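Local atomic coordinates of amidase, hydantoinase/carbamoylase family (Paraburkholderia phymatum, PDB entry 6C0D), a protein that probably hydrolyses N-carbamoyl-L-amino acids to the free amino acids, as a zinc-dependent homodimeric amidase of the peptidase M20 family. Residues A[132-135]-A[140-143]; A[144-147]-A[151-154]. All blocks are in the same frame, centred on the assembly; numbering follows the deposited sequence.

Interaction 1. Residues A[132-135]-A[140-143]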
ATOM      1  N   ILE A 132     -10.843  33.895   0.650  1.00 26.09           N
ATOM      2  CA  ILE A 132     -10.177  33.158   1.725  1.00 28.12           C
ATOM      3  C   ILE A 132     -10.301  31.654   1.495  1.00 31.05           C
ATOM      4  O   ILE A 132     -11.330  31.156   1.019  1.00 29.64           O
ATOM      5  CB  ILE A 132     -10.760  33.563   3.100  1.00 30.00           C
ATOM      6  CG1 ILE A 132      -9.969  32.936   4.259  1.00 32.32           C
ATOM      7  CG2 ILE A 132     -12.233  33.147   3.219  1.00 32.24           C
ATOM      8  CD1 ILE A 132      -8.538  33.440   4.372  1.00 32.14           C
ATOM      9  N   ASP A 133      -9.226  30.925   1.815  1.00 30.04           N
ATOM     10  CA  ASP A 133      -9.227  29.466   1.996  1.00 31.71           C
ATOM     11  C   ASP A 133      -9.739  28.692   0.782  1.00 30.74           C
ATOM     12  O   ASP A 133     -10.485  27.716   0.909  1.00 35.01           O
ATOM     13  CB  ASP A 133     -10.003  29.052   3.253  1.00 34.17           C
ATOM     14  CG  ASP A 133      -9.417  27.800   3.897  1.00 40.32           C
ATOM     15  OD1 ASP A 133      -8.218  27.535   3.645  1.00 36.46           O
ATOM     16  OD2 ASP A 133     -10.132  27.075   4.636  1.00 41.71           O
ATOM     17  N   GLU A 134      -9.271  29.075  -0.401  1.00 28.67           N
ATOM     18  CA  GLU A 134      -9.499  28.219  -1.559  1.00 30.36           C
ATOM     19  C   GLU A 134      -8.894  26.835  -1.336  1.00 31.94           C
ATOM     20  O   GLU A 134      -9.457  25.829  -1.777  1.00 35.74           O
ATOM     21  CB  GLU A 134      -8.917  28.868  -2.815  1.00 29.17           C
ATOM     22  CG  GLU A 134      -9.219  28.145  -4.115  1.00 34.20           C
ATOM     23  CD  GLU A 134      -8.252  27.007  -4.398  1.00 36.31           C
ATOM     24  OE1 GLU A 134      -7.162  26.962  -3.778  1.00 36.45           O
ATOM     25  OE2 GLU A 134      -8.599  26.140  -5.227  1.00 35.99           O
ATOM     26  N   GLU A 135      -7.754  26.766  -0.645  1.00 37.02           N
ATOM     27  CA  GLU A 135      -7.038  25.508  -0.457  1.00 37.41           C
ATOM     28  C   GLU A 135      -7.615  24.652   0.660  1.00 42.08           C
ATOM     29  O   GLU A 135      -7.197  23.499   0.811  1.00 39.43           O
ATOM     30  CB  GLU A 135      -5.552  25.784  -0.186  1.00 33.04           C
ATOM     31  CG  GLU A 135      -4.872  26.622  -1.282  1.00 36.62           C
ATOM     32  CD  GLU A 135      -4.483  25.799  -2.504  1.00 48.64           C
ATOM     33  OE1 GLU A 135      -4.892  24.617  -2.590  1.00 44.07           O
ATOM     34  OE2 GLU A 135      -3.752  26.335  -3.372  1.00 45.68           O
ATOM     35  N   SER A 140     -12.843  24.201   2.271  1.00 39.22           N
ATOM     36  CA  SER A 140     -12.482  24.566   0.907  1.00 42.41           C
ATOM     37  C   SER A 140     -13.493  25.532   0.299  1.00 34.61           C
ATOM     38  O   SER A 140     -14.708  25.383   0.467  1.00 35.49           O
ATOM     39  CB  SER A 140     -12.356  23.315   0.036  1.00 46.93           C
ATOM     40  OG  SER A 140     -11.229  22.546   0.420  1.00 50.67           O
ATOM     41  N   PHE A 141     -12.961  26.537  -0.397  1.00 32.18           N
ATOM     42  CA  PHE A 141     -13.728  27.578  -1.100  1.00 31.33           C
ATOM     43  C   PHE A 141     -14.593  28.403  -0.148  1.00 34.26           C
ATOM     44  O   PHE A 141     -15.621  28.953  -0.554  1.00 31.71           O
ATOM     45  CB  PHE A 141     -14.596  26.992  -2.220  1.00 31.43           C
ATOM     46  CG  PHE A 141     -13.852  26.087  -3.170  1.00 31.03           C
ATOM     47  CD1 PHE A 141     -12.932  26.598  -4.066  1.00 32.40           C
ATOM     48  CD2 PHE A 141     -14.091  24.718  -3.165  1.00 39.64           C
ATOM     49  CE1 PHE A 141     -12.253  25.761  -4.946  1.00 33.75           C
ATOM     50  CE2 PHE A 141     -13.412  23.872  -4.032  1.00 37.34           C
ATOM     51  CZ  PHE A 141     -12.493  24.399  -4.926  1.00 34.15           C
ATOM     52  N   LEU A 142     -14.176  28.512   1.118  1.00 32.33           N
ATOM     53  CA  LEU A 142     -14.936  29.300   2.084  1.00 33.20           C
ATOM     54  C   LEU A 142     -15.240  30.696   1.550  1.00 32.97           C
ATOM     55  O   LEU A 142     -16.370  31.183   1.664  1.00 31.29           O
ATOM     56  CB  LEU A 142     -14.168  29.395   3.406  1.00 34.92           C
ATOM     57  CG  LEU A 142     -14.785  30.292   4.487  1.00 40.04           C
ATOM     58  CD1 LEU A 142     -16.110  29.724   4.999  1.00 41.37           C
ATOM     59  CD2 LEU A 142     -13.811  30.513   5.640  1.00 37.52           C
ATOM     60  N   GLY A 143     -14.253  31.338   0.923  1.00 29.62           N
ATOM     61  CA  GLY A 143     -14.441  32.720   0.508  1.00 30.08           C
ATOM     62  C   GLY A 143     -15.411  32.872  -0.650  1.00 32.23           C
ATOM     63  O   GLY A 143     -16.303  33.730  -0.624  1.00 28.43           O
TER
HETATM   64  O   HOH W   1      -9.528  23.153  -2.162  1.00 45.10           O

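Interaction 2. Residues A[144-147]-A[151-154]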
ATOM      1  N   SER A 144     -15.235  32.069  -1.703  1.00 27.16           N
ATOM      2  CA  SER A 144     -16.137  32.208  -2.844  1.00 27.38           C
ATOM      3  C   SER A 144     -17.541  31.716  -2.499  1.00 27.72           C
ATOM      4  O   SER A 144     -18.525  32.290  -2.978  1.00 28.66           O
ATOM      5  CB  SER A 144     -15.575  31.489  -4.078  1.00 26.98           C
ATOM      6  OG  SER A 144     -15.191  30.152  -3.791  1.00 26.60           O
ATOM      7  N   ARG A 145     -17.656  30.694  -1.647  1.00 27.88           N
ATOM      8  CA  ARG A 145     -18.964  30.264  -1.155  1.00 29.70           C
ATOM      9  C   ARG A 145     -19.648  31.380  -0.370  1.00 35.81           C
ATOM     10  O   ARG A 145     -20.848  31.636  -0.544  1.00 30.47           O
ATOM     11  CB  ARG A 145     -18.811  29.017  -0.276  1.00 32.08           C
ATOM     12  CG  ARG A 145     -18.491  27.728  -1.025  1.00 32.38           C
ATOM     13  CD  ARG A 145     -17.805  26.718  -0.093  1.00 34.47           C
ATOM     14  NE  ARG A 145     -18.573  26.467   1.131  1.00 39.61           N
ATOM     15  CZ  ARG A 145     -18.036  26.097   2.290  1.00 41.13           C
ATOM     16  NH1 ARG A 145     -16.721  25.933   2.395  1.00 39.77           N
ATOM     17  NH2 ARG A 145     -18.813  25.898   3.350  1.00 47.26           N
ATOM     18  N   SER A 146     -18.903  32.025   0.532  1.00 30.25           N
ATOM     19  CA  SER A 146     -19.461  33.127   1.314  1.00 34.80           C
ATOM     20  C   SER A 146     -19.917  34.260   0.412  1.00 31.93           C
ATOM     21  O   SER A 146     -20.998  34.820   0.601  1.00 30.32           O
ATOM     22  CB  SER A 146     -18.425  33.642   2.311  1.00 33.88           C
ATOM     23  OG  SER A 146     -18.902  34.791   2.989  1.00 34.84           O
ATOM     24  N   PHE A 147     -19.099  34.602  -0.580  1.00 28.12           N
ATOM     25  CA  PHE A 147     -19.408  35.702  -1.490  1.00 28.94           C
ATOM     26  C   PHE A 147     -20.721  35.469  -2.234  1.00 30.90           C
ATOM     27  O   PHE A 147     -21.593  36.348  -2.272  1.00 28.35           O
ATOM     28  CB  PHE A 147     -18.247  35.864  -2.467  1.00 24.05           C
ATOM     29  CG  PHE A 147     -18.445  36.951  -3.483  1.00 27.68           C
ATOM     30  CD1 PHE A 147     -18.500  38.279  -3.090  1.00 25.61           C
ATOM     31  CD2 PHE A 147     -18.548  36.644  -4.834  1.00 22.90           C
ATOM     32  CE1 PHE A 147     -18.668  39.287  -4.030  1.00 24.47           C
ATOM     33  CE2 PHE A 147     -18.720  37.636  -5.773  1.00 26.37           C
ATOM     34  CZ  PHE A 147     -18.780  38.966  -5.374  1.00 24.43           C
ATOM     35  N   ALA A 151     -24.084  27.988   1.336  1.00 46.01           N
ATOM     36  CA  ALA A 151     -24.133  27.672   2.763  1.00 48.77           C
ATOM     37  C   ALA A 151     -22.731  27.618   3.370  1.00 51.24           C
ATOM     38  O   ALA A 151     -21.846  26.924   2.857  1.00 49.54           O
ATOM     39  CB  ALA A 151     -24.850  26.341   2.986  1.00 48.04           C
ATOM     40  N   ILE A 152     -22.531  28.362   4.463  1.00 47.64           N
ATOM     41  CA  ILE A 152     -21.268  28.358   5.195  1.00 46.96           C
ATOM     42  C   ILE A 152     -21.462  28.248   6.699  1.00 53.94           C
ATOM     43  O   ILE A 152     -20.474  28.218   7.437  1.00 51.54           O
ATOM     44  CB  ILE A 152     -20.412  29.604   4.874  1.00 43.24           C
ATOM     45  CG1 ILE A 152     -21.090  30.867   5.406  1.00 43.07           C
ATOM     46  CG2 ILE A 152     -20.139  29.728   3.366  1.00 37.63           C
ATOM     47  CD1 ILE A 152     -20.233  32.115   5.336  1.00 40.61           C
ATOM     48  N   ASP A 153     -22.707  28.186   7.182  1.00 55.73           N
ATOM     49  CA  ASP A 153     -22.958  28.246   8.621  1.00 63.05           C
ATOM     50  C   ASP A 153     -22.373  27.040   9.343  1.00 59.79           C
ATOM     51  O   ASP A 153     -21.764  27.185  10.410  1.00 61.68           O
ATOM     52  CB  ASP A 153     -24.460  28.354   8.886  1.00 72.69           C
ATOM     53  CG  ASP A 153     -25.053  29.647   8.358  1.00 85.79           C
ATOM     54  OD1 ASP A 153     -24.477  30.722   8.631  1.00 89.18           O
ATOM     55  OD2 ASP A 153     -26.088  29.586   7.659  1.00 90.34           O
ATOM     56  N   ASP A 154     -22.548  25.841   8.780  1.00 57.11           N
ATOM     57  CA  ASP A 154     -21.928  24.656   9.368  1.00 61.36           C
ATOM     58  C   ASP A 154     -20.418  24.827   9.459  1.00 61.93           C
ATOM     59  O   ASP A 154     -19.808  24.525  10.492  1.00 57.88           O
ATOM     60  CB  ASP A 154     -22.275  23.410   8.551  1.00 71.70           C
ATOM     61  CG  ASP A 154     -23.731  23.008   8.684  1.00 89.47           C
ATOM     62  OD1 ASP A 154     -24.365  23.380   9.697  1.00 96.63           O
ATOM     63  OD2 ASP A 154     -24.243  22.312   7.779  1.00 94.21           O
TER
HETATM   64  O   HOH W   2     -21.457  25.804   0.437  1.00 40.71           O

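Interaction 1. Residues A[132-135]-A[140-143]
The metal-site loop of this M20-family hydrolase turns back on itself here, so that I132, D133 and E134 meet F141, L142 and G143 where helix 142-148 begins. The two runs point in nearly opposite directions, 160° apart. Two backbone bonds join them. G143 N donates to I132 O at 2.9 Å. F141 N reaches D133 O at 3.0 Å, but that bond is bent and weak. At I132 the CG2 branch does the touching. It lies 3.5 Å from G143 CA and also meets L142 CD2. The CG1 arm is anti to the backbone N (chi1 -173°) and leads away from helix 142-148; the side chain also touches D47 and R51 of helix 45-60. L142 adds its CB, which faces D133 CB at 4.2 Å.

The loop follows strand 125-130 and carries E134 and E135 to the metal centre. E135 is a predicted ligand of the second zinc, and the E134 side chain is about 4 Å from the bound zinc ion. E134 and F141 run side by side, pointing the same way. E134 CG comes to 3.9 Å from F141 CE1, off the rim and to one side of the ring plane, and OE2 comes to 3.7 Å from the same CE1. The carboxylate plane stands at 76° to the ring. E134 O sits over one ring face, offset toward the rim. A bend in the E134 side chain brings the carboxylate alongside the ring. Water 1 donates to E134 O and also hydrogen-bonds S140 OG. The buried carboxylate of D133 turns into the loop: OD1 takes the T137 N-H and bonds S42 OG, while OD2 receives the backbone N-H groups of F138 and S139.

Interaction 2. Residues A[144-147]-A[151-154]
R145 and S146, neighbours on helix 142-148, meet A151 and I152 with different kinds of surface. R145 presents the edge of its guanidinium to A151 O. NH2 donates to that oxygen at 3.2 Å, with a fairly straight N-H angle of 163°. The oxygen lies close to the guanidinium plane, and NH2 approaches in the carbonyl plane, on a lone pair. A bend at chi3 (54°) turns the end of the arginine so that both NE and NH2 face this carbonyl. NE does not bond A151 O directly. It donates to water 2 at 3.0 Å. The water in turn donates a hydrogen bond to A151 O at 2.7 Å. A151 O therefore accepts two bonds, one direct and one through water.

I152 is the apolar half of the contact. It is the N-cap residue of helix 153-158, and its CB points toward helix 142-148. Its two branches divide the work. CG2 rests against R145 CB at 3.9 Å and lies near S146 N. CG1, set between the backbone N and the carbonyl carbon (chi1 67°), carries CD1 to S146, 3.8 Å from both CB and OG. The contact thus joins helix 142-148 to the start of the next helix across a short turn.

The other polar ends have partners beyond the two segments. R145 NH1 bonds S140 O and S139 OG, and NH2 also bonds S155 OG. S146 OG is held by R181 NH2. One cation is thus shared among two backbone carbonyls, two serine hydroxyls and a water. With each guanidinium nitrogen engaged, rotation of the group is probably restricted, and its positive charge is probably stabilised by neutral oxygens, with no carboxylate among the partners named here.

Interactions 1 and 2 follow each other along the chain and share helix 142-148. Interaction 1 takes its first two residues, 142 and 143, and interaction 2 the four that follow. Their centres are about 9 Å apart. R145 of 144-147 joins them directly: its NH1 lies 2.8 Å from S140 O of 140-143, a probable hydrogen bond. Interaction 1 is the one at the metal site, with the E135 side chain about 3 Å from that of the zinc ligand H89. Interaction 2 lies farther out, the R145 side chain being about 11 Å from that of E135. S144 OG and the F141 side chain both contact D368, which E134 also touches.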